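Local coordinates for protein probable uracil-DNA glycosylase (Acanthamoeba polyphaga mimivirus, PDB 5X55) that is a probable uracil-DNA glycosylase of viral origin, from the UDG-like superfamily, built around a four-stranded parallel sheet flanked by helices, at residues A[139-142]-A[146-149]. Sequence-based numbering, arbitrary orientation.
Sequences KYVE and YFPQ
Val-141 holds CG1 opposite its backbone N (chi1 156°) and Phe-147 swings its ring trans to its own N (chi1 -173°), and the two groups meet where helices 135-142 and 146-159, consecutive in the chain, adjoin through a short linker. The methyl CG1 of Val-141 lies 3.4 Å from CD1 of Phe-147, the two side chains crossing at about a right angle. Glu-142 brings its backbone rather than its carboxylate: its CA sits over one face of the Phe-147 ring in a CH-pi contact, 4.1 Å from the centroid and displaced toward the rim. Farther out, the Glu-142 chain runs alongside the ring, with CG 4.1 Å from CE2 of Phe-147. The Tyr-146 ring extends back toward the first helix, its CG lying between the backbone N and the carbonyl carbon (chi1 72°), and its OH comes within 3.4 Å of CG1 and 3.6 Å of CG2 of Val-141. That hydroxyl is hydrogen-bonded to Asp-278 of helix 273-286; Asp-278 and Phe-275 of that helix also touch Val-141, so the junction of the two helices is fastened to helix 273-286. Between the helices, CB of Phe-147 rests 3.4 Å from the carbonyl O of Val-141.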
loop_
_atom_site.group_PDB
_atom_site.type_symbol
_atom_site.label_atom_id
_atom_site.label_comp_id
_atom_site.label_asym_id
_atom_site.label_seq_id
_atom_site.Cartn_x
_atom_site.Cartn_y
_atom_site.Cartn_z
ATOM N N LYS A 139 2.386 -18.978 5.711
ATOM C CA LYS A 139 2.423 -20.097 6.648
ATOM C C LYS A 139 2.870 -19.627 8.028
ATOM O O LYS A 139 2.368 -20.108 9.051
ATOM C CB LYS A 139 3.341 -21.194 6.102
ATOM C CG LYS A 139 3.609 -22.348 7.059
ATOM C CD LYS A 139 4.561 -23.364 6.427
ATOM C CE LYS A 139 5.013 -24.428 7.421
ATOM N NZ LYS A 139 6.147 -25.235 6.878
ATOM N N TYR A 140 3.775 -18.648 8.077
ATOM C CA TYR A 140 4.178 -18.100 9.369
ATOM C C TYR A 140 3.036 -17.328 10.019
ATOM O O TYR A 140 2.876 -17.357 11.246
ATOM C CB TYR A 140 5.409 -17.205 9.211
ATOM C CG TYR A 140 5.742 -16.410 10.462
ATOM C CD1 TYR A 140 6.403 -17.007 11.539
ATOM C CD2 TYR A 140 5.412 -15.059 10.561
ATOM C CE1 TYR A 140 6.715 -16.280 12.691
ATOM C CE2 TYR A 140 5.718 -14.323 11.713
ATOM C CZ TYR A 140 6.371 -14.942 12.771
ATOM O OH TYR A 140 6.669 -14.215 13.912
ATOM N N VAL A 141 2.219 -16.648 9.217
ATOM C CA VAL A 141 1.213 -15.778 9.809
ATOM C C VAL A 141 0.040 -16.587 10.351
ATOM O O VAL A 141 -0.505 -16.258 11.414
ATOM C CB VAL A 141 0.784 -14.715 8.783
ATOM C CG1 VAL A 141 -0.584 -14.204 9.085
ATOM C CG2 VAL A 141 1.765 -13.566 8.824
ATOM N N GLU A 142 -0.356 -17.667 9.654
ATOM C CA GLU A 142 -1.486 -18.463 10.130
ATOM C C GLU A 142 -1.170 -19.193 11.425
ATOM O O GLU A 142 -2.099 -19.584 12.133
ATOM C CB GLU A 142 -1.926 -19.510 9.103
ATOM C CG GLU A 142 -1.992 -19.111 7.665
ATOM C CD GLU A 142 -1.940 -20.337 6.745
ATOM O OE1 GLU A 142 -1.735 -21.447 7.273
ATOM O OE2 GLU A 142 -2.070 -20.188 5.516
ATOM N N TYR A 146 -3.244 -14.403 16.656
ATOM C CA TYR A 146 -4.155 -13.369 16.168
ATOM C C TYR A 146 -4.859 -13.765 14.859
ATOM O O TYR A 146 -5.940 -13.243 14.569
ATOM C CB TYR A 146 -3.408 -12.027 15.996
ATOM C CG TYR A 146 -2.444 -11.981 14.813
ATOM C CD1 TYR A 146 -2.917 -11.859 13.504
ATOM C CD2 TYR A 146 -1.073 -12.074 15.001
ATOM C CE1 TYR A 146 -2.053 -11.841 12.417
ATOM C CE2 TYR A 146 -0.197 -12.047 13.918
ATOM C CZ TYR A 146 -0.704 -11.924 12.627
ATOM O OH TYR A 146 0.141 -11.908 11.552
ATOM N N PHE A 147 -4.288 -14.676 14.066
ATOM C CA PHE A 147 -4.808 -14.874 12.711
ATOM C C PHE A 147 -6.235 -15.419 12.667
ATOM O O PHE A 147 -7.050 -14.899 11.876
ATOM C CB PHE A 147 -3.853 -15.758 11.911
ATOM C CG PHE A 147 -4.228 -15.878 10.475
ATOM C CD1 PHE A 147 -3.822 -14.924 9.565
ATOM C CD2 PHE A 147 -5.001 -16.933 10.034
ATOM C CE1 PHE A 147 -4.162 -15.026 8.242
ATOM C CE2 PHE A 147 -5.351 -17.033 8.718
ATOM C CZ PHE A 147 -4.932 -16.081 7.818
ATOM N N PRO A 148 -6.607 -16.453 13.435
ATOM C CA PRO A 148 -8.036 -16.806 13.494
ATOM C C PRO A 148 -8.899 -15.658 13.956
ATOM O O PRO A 148 -10.029 -15.529 13.477
ATOM C CB PRO A 148 -8.076 -17.983 14.478
ATOM C CG PRO A 148 -6.735 -18.603 14.356
ATOM C CD PRO A 148 -5.783 -17.432 14.171
ATOM N N GLN A 149 -8.406 -14.800 14.856
ATOM C CA GLN A 149 -9.194 -13.633 15.238
ATOM C C GLN A 149 -9.449 -12.731 14.037
ATOM O O GLN A 149 -10.563 -12.222 13.859
ATOM C CB GLN A 149 -8.503 -12.857 16.355
ATOM C CG GLN A 149 -8.575 -13.536 17.716
ATOM C CD GLN A 149 -7.509 -13.031 18.688
ATOM O OE1 GLN A 149 -7.101 -11.864 18.643
ATOM N NE2 GLN A 149 -7.055 -13.915 19.571
#